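Local coordinates for protein putative aminooxidase (Propionibacterium acnes, PDB 2BA9) that probably isomerises polyunsaturated fatty acids to produce conjugated linoleic acid, using a bound flavin-adenine dinucleotide, at residues D6-I11 with D233-I238; L329-P334 with E342-M347. One frame throughout, in Å; residues are numbered along the deposited sequence.

Interaction 1. Residues D6-I11 with D233-I238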
loop_
_atom_site.group_PDB
_atom_site.type_symbol
_atom_site.label_atom_id
_atom_site.label_comp_id
_atom_site.label_asym_id
_atom_site.label_seq_id
_atom_site.Cartn_x
_atom_site.Cartn_y
_atom_site.Cartn_z
ATOM N N ASP A 6 9.146 17.221 25.519
ATOM C CA ASP A 6 10.393 16.601 25.979
ATOM C C ASP A 6 10.303 15.067 25.987
ATOM O O ASP A 6 11.183 14.387 26.516
ATOM C CB ASP A 6 10.813 17.156 27.353
ATOM C CG ASP A 6 10.025 16.563 28.525
ATOM O OD1 ASP A 6 8.935 15.983 28.324
ATOM O OD2 ASP A 6 10.508 16.697 29.674
ATOM N N SER A 7 9.234 14.521 25.415
ATOM C CA SER A 7 9.121 13.085 25.307
ATOM C C SER A 7 10.117 12.587 24.276
ATOM O O SER A 7 10.254 13.167 23.184
ATOM C CB SER A 7 7.700 12.660 24.936
ATOM O OG SER A 7 6.790 12.966 25.983
ATOM N N ARG A 8 10.842 11.541 24.661
ATOM C CA ARG A 8 11.694 10.799 23.759
ATOM C C ARG A 8 10.817 9.811 23.038
ATOM O O ARG A 8 10.261 8.912 23.651
ATOM C CB ARG A 8 12.771 10.044 24.526
ATOM C CG ARG A 8 13.760 10.930 25.226
ATOM C CD ARG A 8 14.516 10.149 26.282
ATOM N NE ARG A 8 13.645 9.759 27.390
ATOM C CZ ARG A 8 13.936 8.810 28.278
ATOM N NH1 ARG A 8 15.088 8.150 28.218
ATOM N NH2 ARG A 8 13.075 8.527 29.249
ATOM N N ILE A 9 10.704 9.984 21.726
ATOM C CA ILE A 9 9.796 9.199 20.916
ATOM C C ILE A 9 10.594 8.312 19.967
ATOM O O ILE A 9 11.466 8.790 19.238
ATOM C CB ILE A 9 8.857 10.111 20.117
ATOM C CG1 ILE A 9 8.027 10.985 21.073
ATOM C CG2 ILE A 9 7.973 9.274 19.216
ATOM C CD1 ILE A 9 7.370 12.180 20.412
ATOM N N ALA A 10 10.305 7.016 19.999
ATOM C CA ALA A 10 10.966 6.042 19.130
ATOM C C ALA A 10 9.981 5.654 18.049
ATOM O O ALA A 10 8.899 5.137 18.343
ATOM C CB ALA A 10 11.410 4.820 19.920
ATOM N N ILE A 11 10.341 5.941 16.803
ATOM C CA ILE A 11 9.536 5.566 15.644
ATOM C C ILE A 11 10.140 4.318 15.003
ATOM O O ILE A 11 11.305 4.336 14.577
ATOM C CB ILE A 11 9.452 6.735 14.609
ATOM C CG1 ILE A 11 8.716 7.946 15.230
ATOM C CG2 ILE A 11 8.758 6.271 13.331
ATOM C CD1 ILE A 11 9.186 9.326 14.737
ATOM N N ASP A 233 7.179 0.232 33.884
ATOM C CA ASP A 233 7.445 1.440 34.681
ATOM C C ASP A 233 7.078 2.742 33.952
ATOM O O ASP A 233 7.534 3.827 34.334
ATOM C CB ASP A 233 8.921 1.487 35.108
ATOM C CG ASP A 233 9.418 0.162 35.694
ATOM O OD1 ASP A 233 8.802 -0.341 36.661
ATOM O OD2 ASP A 233 10.437 -0.368 35.181
ATOM N N GLY A 234 6.249 2.628 32.917
ATOM C CA GLY A 234 5.811 3.781 32.126
ATOM C C GLY A 234 6.794 4.222 31.057
ATOM O O GLY A 234 6.692 5.336 30.546
ATOM N N LYS A 235 7.734 3.343 30.709
ATOM C CA LYS A 235 8.770 3.637 29.711
ATOM C C LYS A 235 8.852 2.550 28.653
ATOM O O LYS A 235 8.306 1.459 28.819
ATOM C CB LYS A 235 10.140 3.763 30.382
ATOM C CG LYS A 235 10.197 4.753 31.516
ATOM C CD LYS A 235 9.857 6.172 31.066
ATOM C CE LYS A 235 9.886 7.129 32.254
ATOM N NZ LYS A 235 8.888 6.740 33.300
ATOM N N VAL A 236 9.553 2.867 27.569
ATOM C CA VAL A 236 9.801 1.923 26.499
ATOM C C VAL A 236 11.289 1.631 26.424
ATOM O O VAL A 236 12.086 2.516 26.094
ATOM C CB VAL A 236 9.352 2.483 25.132
ATOM C CG1 VAL A 236 9.749 1.533 24.025
ATOM C CG2 VAL A 236 7.855 2.729 25.111
ATOM N N HIS A 237 11.671 0.394 26.726
ATOM C CA HIS A 237 13.064 -0.008 26.563
ATOM C C HIS A 237 13.232 -0.866 25.324
ATOM O O HIS A 237 12.578 -1.898 25.186
ATOM C CB HIS A 237 13.615 -0.732 27.784
ATOM C CG HIS A 237 15.073 -0.461 28.009
ATOM N ND1 HIS A 237 15.571 0.031 29.198
ATOM C CD2 HIS A 237 16.136 -0.571 27.174
ATOM C CE1 HIS A 237 16.880 0.187 29.095
ATOM N NE2 HIS A 237 17.247 -0.169 27.876
ATOM N N ILE A 238 14.114 -0.410 24.437
ATOM C CA ILE A 238 14.380 -1.051 23.163
ATOM C C ILE A 238 15.753 -1.668 23.248
ATOM O O ILE A 238 16.685 -1.008 23.686
ATOM C CB ILE A 238 14.383 -0.030 21.996
ATOM C CG1 ILE A 238 13.036 0.684 21.875
ATOM C CG2 ILE A 238 14.713 -0.711 20.676
ATOM C CD1 ILE A 238 12.842 1.819 22.889
#

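Interaction 2. Residues L329-P334 with E342-M347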
loop_
_atom_site.group_PDB
_atom_site.type_symbol
_atom_site.label_atom_id
_atom_site.label_comp_id
_atom_site.label_asym_id
_atom_site.label_seq_id
_atom_site.Cartn_x
_atom_site.Cartn_y
_atom_site.Cartn_z
ATOM N N LEU A 329 2.151 -10.139 -9.931
ATOM C CA LEU A 329 1.235 -11.265 -9.683
ATOM C C LEU A 329 1.021 -11.425 -8.189
ATOM O O LEU A 329 1.824 -10.938 -7.363
ATOM C CB LEU A 329 1.784 -12.581 -10.261
ATOM C CG LEU A 329 3.161 -13.080 -9.757
ATOM C CD1 LEU A 329 3.092 -13.810 -8.437
ATOM C CD2 LEU A 329 3.870 -13.958 -10.794
ATOM N N LEU A 330 -0.049 -12.124 -7.837
ATOM C CA LEU A 330 -0.363 -12.387 -6.435
ATOM C C LEU A 330 -0.260 -13.881 -6.126
ATOM O O LEU A 330 -0.677 -14.724 -6.927
ATOM C CB LEU A 330 -1.764 -11.892 -6.085
ATOM C CG LEU A 330 -1.874 -10.482 -5.523
ATOM C CD1 LEU A 330 -3.347 -10.123 -5.470
ATOM C CD2 LEU A 330 -1.207 -10.386 -4.155
ATOM N N ARG A 331 0.266 -14.180 -4.944
ATOM C CA ARG A 331 0.558 -15.550 -4.541
ATOM C C ARG A 331 -0.441 -16.154 -3.559
ATOM O O ARG A 331 -0.360 -17.342 -3.271
ATOM C CB ARG A 331 1.973 -15.640 -3.950
ATOM C CG ARG A 331 3.051 -15.385 -4.997
ATOM C CD ARG A 331 4.469 -15.460 -4.466
ATOM N NE ARG A 331 4.650 -16.514 -3.479
ATOM C CZ ARG A 331 5.772 -16.733 -2.808
ATOM N NH1 ARG A 331 6.853 -16.001 -3.044
ATOM N NH2 ARG A 331 5.820 -17.714 -1.909
ATOM N N ASN A 332 -1.389 -15.367 -3.072
ATOM C CA ASN A 332 -2.309 -15.847 -2.039
ATOM C C ASN A 332 -3.753 -15.394 -2.252
ATOM O O ASN A 332 -4.017 -14.383 -2.898
ATOM C CB ASN A 332 -1.831 -15.372 -0.672
ATOM C CG ASN A 332 -2.030 -13.879 -0.493
ATOM O OD1 ASN A 332 -1.363 -13.069 -1.151
ATOM N ND2 ASN A 332 -2.990 -13.506 0.341
ATOM N N HIS A 333 -4.675 -16.167 -1.676
ATOM C CA HIS A 333 -6.097 -15.845 -1.632
ATOM C C HIS A 333 -6.695 -16.758 -0.537
ATOM O O HIS A 333 -6.236 -17.898 -0.359
ATOM C CB HIS A 333 -6.718 -16.118 -3.012
ATOM C CG HIS A 333 -8.171 -15.776 -3.131
ATOM N ND1 HIS A 333 -9.170 -16.601 -2.666
ATOM C CD2 HIS A 333 -8.795 -14.727 -3.717
ATOM C CE1 HIS A 333 -10.345 -16.066 -2.935
ATOM N NE2 HIS A 333 -10.148 -14.927 -3.573
ATOM N N PRO A 334 -7.699 -16.268 0.209
ATOM C CA PRO A 334 -8.290 -17.119 1.268
ATOM C C PRO A 334 -8.813 -18.496 0.827
ATOM O O PRO A 334 -8.804 -19.428 1.616
ATOM C CB PRO A 334 -9.452 -16.266 1.799
ATOM C CG PRO A 334 -9.081 -14.871 1.456
ATOM C CD PRO A 334 -8.341 -14.942 0.156
ATOM N N GLU A 342 8.428 -20.522 -7.139
ATOM C CA GLU A 342 8.825 -21.350 -8.276
ATOM C C GLU A 342 7.831 -21.246 -9.421
ATOM O O GLU A 342 8.196 -20.902 -10.553
ATOM C CB GLU A 342 8.926 -22.833 -7.839
ATOM C CG GLU A 342 9.672 -23.744 -8.791
ATOM C CD GLU A 342 9.518 -25.261 -8.489
ATOM O OE1 GLU A 342 8.845 -25.669 -7.501
ATOM O OE2 GLU A 342 10.097 -26.055 -9.274
ATOM N N GLU A 343 6.575 -21.560 -9.117
ATOM C CA GLU A 343 5.558 -21.718 -10.143
ATOM C C GLU A 343 5.090 -20.364 -10.658
ATOM O O GLU A 343 4.700 -20.227 -11.813
ATOM C CB GLU A 343 4.378 -22.528 -9.590
ATOM C CG GLU A 343 3.455 -21.758 -8.644
ATOM C CD GLU A 343 2.292 -22.602 -8.164
ATOM O OE1 GLU A 343 1.558 -23.143 -9.018
ATOM O OE2 GLU A 343 2.100 -22.708 -6.936
ATOM N N CYS A 344 5.129 -19.368 -9.785
ATOM C CA CYS A 344 4.792 -18.010 -10.159
ATOM C C CYS A 344 5.847 -17.385 -11.079
ATOM O O CYS A 344 5.492 -16.710 -12.047
ATOM C CB CYS A 344 4.584 -17.162 -8.908
ATOM S SG CYS A 344 3.098 -17.664 -7.992
ATOM N N ARG A 345 7.132 -17.604 -10.789
ATOM C CA ARG A 345 8.178 -17.127 -11.689
ATOM C C ARG A 345 8.040 -17.777 -13.073
ATOM O O ARG A 345 8.213 -17.105 -14.090
ATOM C CB ARG A 345 9.590 -17.348 -11.129
ATOM C CG ARG A 345 10.693 -16.729 -12.023
ATOM C CD ARG A 345 12.109 -16.969 -11.493
ATOM N NE ARG A 345 12.362 -16.262 -10.244
ATOM C CZ ARG A 345 13.429 -16.440 -9.464
ATOM N NH1 ARG A 345 14.380 -17.302 -9.789
ATOM N NH2 ARG A 345 13.554 -15.747 -8.341
ATOM N N GLN A 346 7.719 -19.070 -13.125
ATOM C CA GLN A 346 7.512 -19.717 -14.425
ATOM C C GLN A 346 6.318 -19.103 -15.171
ATOM O O GLN A 346 6.356 -18.951 -16.393
ATOM C CB GLN A 346 7.353 -21.238 -14.288
ATOM C CG GLN A 346 7.347 -22.005 -15.630
ATOM C CD GLN A 346 8.617 -21.812 -16.447
ATOM O OE1 GLN A 346 9.728 -21.844 -15.907
ATOM N NE2 GLN A 346 8.464 -21.639 -17.761
ATOM N N MET A 347 5.271 -18.729 -14.436
ATOM C CA MET A 347 4.130 -18.041 -15.043
ATOM C C MET A 347 4.498 -16.670 -15.585
ATOM O O MET A 347 3.922 -16.229 -16.572
ATOM C CB MET A 347 2.959 -17.941 -14.072
ATOM C CG MET A 347 2.168 -19.231 -13.987
ATOM S SD MET A 347 0.707 -19.140 -12.949
ATOM C CE MET A 347 1.459 -19.546 -11.367
#

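Interaction 1. Residues D6-I11 with D233-I238
Ala10 and Ile238 meet through methyl groups, Ala10 CB lying 4.5 Å from Ile238 CD1, and this pair is the apolar half of a thin contact between two strands that do not pair. Both residues direct their CB toward the opposite segment. Ile238 closes the gap with its long branch: CG1 is anti to the carbonyl carbon (chi1 -60°), and the turn at chi2 (79°) bends CD1 away from the extended course, which brings this terminal methyl nearest to Ala10. The nearest pair of alpha carbons, Ala10 CA and Val236 CA, is 8.5 Å apart, and no hydrogen bond crosses, so side chains alone span the separation.

The other half sets the Arg8 guanidinium beside the aliphatic stem of Lys235, at a more open edge. Arg8 leaves the backbone with CG anti to the carbonyl carbon, extends at chi2 and bends at chi3, bringing NH2 within 4.4 Å of Lys235 CD, an oblique approach to the middle of the lysine chain rather than to its ammonium. Lys235 curls early, with chi2 at -61°, and its NZ turns back to make a weak 3.4 Å hydrogen bond to Asp233 O. Lys235 NZ ends 6.1 Å from Arg8 NH2, which is held by salt bridges to Asp248 and Glu246, carboxylates that probably offset the like charges.

In the fold, strand 9-12 belongs to the parallel sheet, consistent with the Rossmann-type dinucleotide-binding part of this family, and hydrogen-bonds to the 249-252 side through Ala10 and Val249, whereas strand 236-240 is the central member of a three-stranded antiparallel sheet. Strand 244-247 runs almost directly into 249-252, so one chain passage links the two sheets, and its Ser247 touches both Ala10 and Ile238.

Interaction 2. Residues L329-P334 with E342-M347
Leu329 and Cys344 make the apolar core of this contact, with both methyls of the leucine engaged. CD1 of Leu329 rests 3.7 Å from Cys344 CB and 3.9 Å from Cys344 SG, while the other branch, CD2, lies 3.8 Å from the same CB. The leucine thus straddles the root of the cysteine side chain. Its CG stands between the backbone N and the carbonyl carbon (chi1 59°), a rotation that carries the fork toward the helix.

Contact with the backbone is a second kind: Leu329 CD2 also approaches Cys344 O at 3.4 Å, a close carbon-oxygen packing distance that places the methyl against the helix main chain.

The sulfur provides the third. Arg331 CG comes 3.8 Å from Cys344 SG, so it is the aliphatic stem of the arginine that meets the thiol. Farther out the chain bends at chi3 (38°), and its polar end is engaged away from the cysteine: NE hydrogen-bonds to Lys339 O and NH1 makes a weak bond to Thr367. Met282 of strand 277-288 adds further cover, touching both Leu329 and Cys344.

This is strand-to-helix packing within the flavin-containing amine oxidoreductase family region, where helix 341-355 covers part of the large mixed sheet: Cys344 in its first turn packs against Leu329 near the strand's end and Arg331 just after it. Because no hydrogen bond or salt bridge crosses, the contact rests on van der Waals packing of aliphatic carbons against the cysteine's CB, SG and carbonyl oxygen, while the arginine's polar end bonds to the connecting loop and, weakly, to Thr367 on the outer strand 359-373.

Overall arrangement
The two contacts are separate elements of one flavoprotein chain: their centres are 41 Å apart, their nearest atoms about 26 Å, and they do not touch. In sequence interaction 1 closes before interaction 2 opens. Both nevertheless lie at a similar remove from the same cofactor, the side chain of Ile238 being about 9 Å from FAD and that of Leu329 about 10 Å, so each is near the FAD site without contacting the ligand. Interaction 1 lies beyond the adenine end, where strand 9-12 leads into a glycine-rich turn consistent with Rossmann-type dinucleotide binding. Interaction 2 lies toward the flavin end, on the large mixed sheet that includes strand 325-330.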